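Local coordinates for YHDH (Escherichia coli, PDB 1O89), which probably catalyses the NADPH-dependent reduction of acryloyl-CoA to propanoyl-CoA, working as a homodimer, at residues Q23-E28 with A36-L41; F78-G83 with N114-L119. All coordinates share one frame; numbering follows the deposited sequence.

Contact 1. Residues Q23-E28 with A36-L41; sequences QALLLE and ASVQTL
Leu27 and Ala36 form the tightest spot of this two-stranded antiparallel hairpin: CD2 of Leu27 meets CB of Ala36 at 3.4 Å, closer than carbons usually sit. With CG lying beside its own backbone N (chi1 -57°), Leu27 can send that methyl across to the partner strand. Further along the same face, Leu25 CD1 approaches Val38 CG2 more loosely, at 4.0 Å. At its partly exposed end this face turns polar: Gln23 NE2 lies 2.6 Å from Thr40 OG1, and Gln23 OE1 rests against Val38 CG1. The other face has its apolar part where Leu41 CD1 meets Ala24 CB at 3.7 Å and reaches on to Leu26 CD1. Two backbone pairs, Ala24 with Gln39 and Leu26 with Ser37, carry two N-H...O bonds each; Leu26 N to Ser37 O, 3.0 Å, is nearly straight, whereas Ala24 N bends more toward Gln39 O. Beyond Leu26 its face becomes polar and looser toward a partly exposed rim. There the Gln39 chain, extended beyond CG, passes Leu26 CD2 with its amide. Its NE2 has two acceptors, both near the amide plane: Ser37 OG of its own strand at 3.0 Å and, across the hairpin, Glu28 OE1 at 3.3 Å. The latter oxygen is met from above the carboxylate plane, which stands 51° from the amide. Helix 62-69, through Ala67 and Ile68, packs on the Leu25, Leu27 and Ala36 face, and the start of helix 324-332 touches Leu25; Pro79, Ile81 and Ala120 back Ala24 and Leu26 on the other face.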
loop_
_atom_site.group_PDB
_atom_site.type_symbol
_atom_site.label_atom_id
_atom_site.label_comp_id
_atom_site.label_asym_id
_atom_site.label_seq_id
_atom_site.Cartn_x
_atom_site.Cartn_y
_atom_site.Cartn_z
ATOM N N GLN A 23 -4.858 -33.091 -29.049
ATOM C CA GLN A 23 -6.182 -32.970 -28.455
ATOM C C GLN A 23 -6.232 -31.736 -27.564
ATOM O O GLN A 23 -5.272 -31.404 -26.886
ATOM C CB GLN A 23 -6.524 -34.204 -27.611
ATOM C CG GLN A 23 -6.572 -35.503 -28.378
ATOM C CD GLN A 23 -7.953 -35.814 -28.950
ATOM O OE1 GLN A 23 -8.840 -36.299 -28.231
ATOM N NE2 GLN A 23 -8.133 -35.552 -30.243
ATOM N N ALA A 24 -7.386 -31.090 -27.538
ATOM C CA ALA A 24 -7.560 -29.851 -26.793
ATOM C C ALA A 24 -9.035 -29.590 -26.547
ATOM O O ALA A 24 -9.864 -29.850 -27.422
ATOM C CB ALA A 24 -6.968 -28.709 -27.574
ATOM N N LEU A 25 -9.363 -29.096 -25.357
ATOM C CA LEU A 25 -10.676 -28.518 -25.118
ATOM C C LEU A 25 -10.671 -27.108 -25.710
ATOM O O LEU A 25 -9.939 -26.247 -25.244
ATOM C CB LEU A 25 -11.016 -28.476 -23.629
ATOM C CG LEU A 25 -12.464 -28.039 -23.329
ATOM C CD1 LEU A 25 -13.414 -29.202 -23.486
ATOM C CD2 LEU A 25 -12.585 -27.434 -21.936
ATOM N N LEU A 26 -11.478 -26.911 -26.751
ATOM C CA LEU A 26 -11.590 -25.647 -27.469
ATOM C C LEU A 26 -12.926 -24.957 -27.161
ATOM O O LEU A 26 -13.991 -25.560 -27.252
ATOM C CB LEU A 26 -11.463 -25.889 -28.984
ATOM C CG LEU A 26 -11.147 -24.683 -29.884
ATOM C CD1 LEU A 26 -9.725 -24.207 -29.664
ATOM C CD2 LEU A 26 -11.364 -25.007 -31.368
ATOM N N LEU A 27 -12.843 -23.685 -26.783
ATOM C CA LEU A 27 -14.015 -22.859 -26.556
ATOM C C LEU A 27 -14.269 -22.037 -27.806
ATOM O O LEU A 27 -13.361 -21.405 -28.325
ATOM C CB LEU A 27 -13.798 -21.937 -25.355
ATOM C CG LEU A 27 -13.448 -22.623 -24.031
ATOM C CD1 LEU A 27 -13.506 -21.629 -22.860
ATOM C CD2 LEU A 27 -14.357 -23.822 -23.782
ATOM N N GLU A 28 -15.501 -22.074 -28.292
ATOM C CA GLU A 28 -15.918 -21.307 -29.465
ATOM C C GLU A 28 -17.193 -20.549 -29.125
ATOM O O GLU A 28 -18.011 -21.042 -28.349
ATOM C CB GLU A 28 -16.182 -22.250 -30.640
ATOM C CG GLU A 28 -14.930 -22.888 -31.214
ATOM C CD GLU A 28 -15.225 -23.981 -32.228
ATOM O OE1 GLU A 28 -15.731 -25.061 -31.838
ATOM O OE2 GLU A 28 -14.943 -23.762 -33.420
ATOM N N ALA A 36 -18.124 -25.696 -25.680
ATOM C CA ALA A 36 -16.877 -26.307 -25.221
ATOM C C ALA A 36 -16.861 -27.777 -25.651
ATOM O O ALA A 36 -17.730 -28.557 -25.256
ATOM C CB ALA A 36 -16.764 -26.194 -23.713
ATOM N N SER A 37 -15.887 -28.140 -26.480
ATOM C CA SER A 37 -15.769 -29.502 -26.997
ATOM C C SER A 37 -14.308 -29.907 -27.196
ATOM O O SER A 37 -13.452 -29.065 -27.455
ATOM C CB SER A 37 -16.526 -29.631 -28.319
ATOM O OG SER A 37 -15.835 -28.988 -29.373
ATOM N N VAL A 38 -14.032 -31.201 -27.085
ATOM C CA VAL A 38 -12.686 -31.714 -27.311
ATOM C C VAL A 38 -12.480 -31.907 -28.815
ATOM O O VAL A 38 -13.314 -32.490 -29.499
ATOM C CB VAL A 38 -12.433 -33.025 -26.519
ATOM C CG1 VAL A 38 -11.118 -33.696 -26.946
ATOM C CG2 VAL A 38 -12.412 -32.724 -25.033
ATOM N N GLN A 39 -11.360 -31.407 -29.315
ATOM C CA GLN A 39 -11.077 -31.389 -30.745
ATOM C C GLN A 39 -9.622 -31.745 -31.021
ATOM O O GLN A 39 -8.749 -31.581 -30.166
ATOM C CB GLN A 39 -11.390 -30.008 -31.320
ATOM C CG GLN A 39 -12.791 -29.886 -31.875
ATOM C CD GLN A 39 -13.155 -28.454 -32.226
ATOM O OE1 GLN A 39 -12.637 -27.891 -33.200
ATOM N NE2 GLN A 39 -14.047 -27.861 -31.437
ATOM N N THR A 40 -9.378 -32.241 -32.229
ATOM C CA THR A 40 -8.030 -32.517 -32.710
ATOM C C THR A 40 -7.588 -31.300 -33.505
ATOM O O THR A 40 -8.287 -30.857 -34.410
ATOM C CB THR A 40 -8.032 -33.797 -33.572
ATOM O OG1 THR A 40 -7.919 -34.940 -32.720
ATOM C CG2 THR A 40 -6.798 -33.882 -34.473
ATOM N N LEU A 41 -6.433 -30.748 -33.153
ATOM C CA LEU A 41 -5.957 -29.496 -33.732
ATOM C C LEU A 41 -4.565 -29.683 -34.310
ATOM O O LEU A 41 -3.712 -30.315 -33.688
ATOM C CB LEU A 41 -5.918 -28.405 -32.661
ATOM C CG LEU A 41 -7.256 -28.009 -32.038
ATOM C CD1 LEU A 41 -7.026 -27.024 -30.915
ATOM C CD2 LEU A 41 -8.177 -27.422 -33.082
#

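Contact 2. Residues F78-G83 with N114-L119; sequences FPMIPG and NHWGGL
Ile81 lies over one face of the Trp116 indole: CG1 makes a CH-pi contact with the five-membered ring, 4.1 Å from its centroid, while CD1 is offset toward the rim, 3.4 Å from Trp116 CE3. Ile81 CG1 stands beside its backbone N (chi1 -66°), which lays the CG1-CD1 arm obliquely across the ring face. At the indole edge the approach is different. NE1 donates to Pro79 O at 3.0 Å, nearly straight and with the oxygen close to the ring plane, although the donor sits above the plane of that carbonyl. Met80, bent at chi2 and chi3, brings its sulfur to the ring edge, SD lying 3.8 Å from Trp116 CD1 in a Met-aromatic contact. An alanine in place of Trp116 is likely to leave Pro79 O without its donor and Ile81 and Met80 facing a gap. Past the ring the two loops are joined by backbone bonds, Gly117 N to Ile81 O at 2.8 Å, Leu119 N to Pro82 O and Gly118 N to Gly83 O, and Ile81 CG2 packs 3.5 Å from Leu119 O. Gly83 has backbone angles that call for glycine, and its N is bonded to Asp64 in helix 62-69, whose first residue, Tyr62, binds NADP(+). The arrangement joins two irregular loops, one of them containing a cis peptide before Pro79, within the GroES-like domain of the zinc-containing alcohol dehydrogenase family.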
loop_
_atom_site.group_PDB
_atom_site.type_symbol
_atom_site.label_atom_id
_atom_site.label_comp_id
_atom_site.label_asym_id
_atom_site.label_seq_id
_atom_site.Cartn_x
_atom_site.Cartn_y
_atom_site.Cartn_z
ATOM N N PHE A 78 -11.848 -15.781 -29.418
ATOM C CA PHE A 78 -12.216 -17.142 -29.734
ATOM C C PHE A 78 -11.737 -17.485 -31.154
ATOM O O PHE A 78 -11.689 -16.617 -32.021
ATOM C CB PHE A 78 -13.728 -17.312 -29.625
ATOM C CG PHE A 78 -14.271 -17.067 -28.241
ATOM C CD1 PHE A 78 -14.375 -18.113 -27.320
ATOM C CD2 PHE A 78 -14.692 -15.794 -27.854
ATOM C CE1 PHE A 78 -14.877 -17.891 -26.041
ATOM C CE2 PHE A 78 -15.200 -15.568 -26.576
ATOM C CZ PHE A 78 -15.291 -16.620 -25.669
ATOM N N PRO A 79 -11.397 -18.748 -31.408
ATOM C CA PRO A 79 -11.525 -19.838 -30.438
ATOM C C PRO A 79 -10.404 -19.802 -29.398
ATOM O O PRO A 79 -9.351 -19.238 -29.674
ATOM C CB PRO A 79 -11.430 -21.106 -31.309
ATOM C CG PRO A 79 -10.834 -20.679 -32.630
ATOM C CD PRO A 79 -10.831 -19.198 -32.690
ATOM N N MET A 80 -10.625 -20.405 -28.233
ATOM C CA MET A 80 -9.660 -20.315 -27.128
ATOM C C MET A 80 -9.513 -21.629 -26.410
ATOM O O MET A 80 -10.505 -22.277 -26.125
ATOM C CB MET A 80 -10.124 -19.246 -26.128
ATOM C CG MET A 80 -9.231 -19.058 -24.908
ATOM S SD MET A 80 -7.522 -18.688 -25.311
ATOM C CE MET A 80 -7.734 -17.432 -26.482
ATOM N N ILE A 81 -8.276 -22.014 -26.110
ATOM C CA ILE A 81 -8.006 -23.144 -25.224
ATOM C C ILE A 81 -7.775 -22.597 -23.805
ATOM O O ILE A 81 -6.813 -21.867 -23.585
ATOM C CB ILE A 81 -6.773 -23.915 -25.668
ATOM C CG1 ILE A 81 -7.011 -24.593 -27.020
ATOM C CG2 ILE A 81 -6.408 -24.965 -24.626
ATOM C CD1 ILE A 81 -5.758 -25.215 -27.611
ATOM N N PRO A 82 -8.640 -22.943 -22.854
ATOM C CA PRO A 82 -8.514 -22.450 -21.485
ATOM C C PRO A 82 -7.430 -23.199 -20.706
ATOM O O PRO A 82 -6.718 -24.039 -21.257
ATOM C CB PRO A 82 -9.894 -22.711 -20.894
ATOM C CG PRO A 82 -10.405 -23.896 -21.640
ATOM C CD PRO A 82 -9.771 -23.870 -23.001
ATOM N N GLY A 83 -7.306 -22.878 -19.429
ATOM C CA GLY A 83 -6.286 -23.456 -18.551
ATOM C C GLY A 83 -5.206 -22.431 -18.266
ATOM O O GLY A 83 -4.229 -22.349 -19.006
ATOM N N ASN A 114 -6.306 -15.059 -23.150
ATOM C CA ASN A 114 -6.130 -14.503 -24.486
ATOM C C ASN A 114 -5.002 -15.174 -25.273
ATOM O O ASN A 114 -4.617 -14.711 -26.350
ATOM C CB ASN A 114 -5.953 -12.979 -24.421
ATOM C CG ASN A 114 -4.737 -12.553 -23.618
ATOM O OD1 ASN A 114 -3.791 -13.321 -23.420
ATOM N ND2 ASN A 114 -4.755 -11.309 -23.159
ATOM N N HIS A 115 -4.509 -16.292 -24.744
ATOM C CA HIS A 115 -3.461 -17.060 -25.384
ATOM C C HIS A 115 -3.720 -18.534 -25.064
ATOM O O HIS A 115 -3.898 -18.874 -23.910
ATOM C CB HIS A 115 -2.092 -16.580 -24.871
ATOM C CG HIS A 115 -0.927 -17.333 -25.434
ATOM N ND1 HIS A 115 0.003 -16.750 -26.264
ATOM C CD2 HIS A 115 -0.534 -18.620 -25.276
ATOM C CE1 HIS A 115 0.911 -17.648 -26.605
ATOM N NE2 HIS A 115 0.615 -18.789 -26.011
ATOM N N TRP A 116 -3.759 -19.397 -26.074
ATOM C CA TRP A 116 -4.098 -20.809 -25.893
ATOM C C TRP A 116 -3.299 -21.428 -24.758
ATOM O O TRP A 116 -2.081 -21.373 -24.755
ATOM C CB TRP A 116 -3.869 -21.620 -27.175
ATOM C CG TRP A 116 -4.922 -21.438 -28.238
ATOM C CD1 TRP A 116 -5.947 -20.527 -28.251
ATOM C CD2 TRP A 116 -5.048 -22.187 -29.445
ATOM N NE1 TRP A 116 -6.698 -20.666 -29.393
ATOM C CE2 TRP A 116 -6.171 -21.686 -30.142
ATOM C CE3 TRP A 116 -4.321 -23.240 -30.019
ATOM C CZ2 TRP A 116 -6.579 -22.200 -31.378
ATOM C CZ3 TRP A 116 -4.737 -23.756 -31.243
ATOM C CH2 TRP A 116 -5.855 -23.230 -31.906
ATOM N N GLY A 117 -3.997 -22.065 -23.830
ATOM C CA GLY A 117 -3.404 -22.496 -22.585
ATOM C C GLY A 117 -3.375 -23.981 -22.356
ATOM O O GLY A 117 -3.158 -24.754 -23.278
ATOM N N GLY A 118 -3.648 -24.372 -21.116
ATOM C CA GLY A 118 -3.239 -25.665 -20.593
ATOM C C GLY A 118 -4.103 -26.856 -20.878
ATOM O O GLY A 118 -3.642 -27.979 -20.731
ATOM N N LEU A 119 -5.349 -26.651 -21.279
ATOM C CA LEU A 119 -6.259 -27.783 -21.481
ATOM C C LEU A 119 -6.085 -28.344 -22.889
ATOM O O LEU A 119 -6.988 -28.344 -23.718
ATOM C CB LEU A 119 -7.714 -27.398 -21.154
ATOM C CG LEU A 119 -8.158 -27.351 -19.665
ATOM C CD1 LEU A 119 -7.300 -28.166 -18.716
ATOM C CD2 LEU A 119 -8.135 -25.966 -19.173
#

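How the contacts relate
Contact 1 closes before contact 2 opens along the chain, yet their centres are only 9 Å apart. Strand 23-28 is the shared element: Ala24 and Leu26 bond to the partner strand of the hairpin, while Leu25 and Leu27 turn their backbone N atoms the other way, probably donating to Leu119 O (3.0 Å) and Met80 O (2.8 Å). Both loops of contact 2 are thus attached to one edge of the hairpin, where Pro82 CD also packs on Leu25 O and Pro79 CB on Leu27 O. Through these loops, which lead into strands 85-93 and 122-125, the N-terminal hairpin is tied to the mixed sheet.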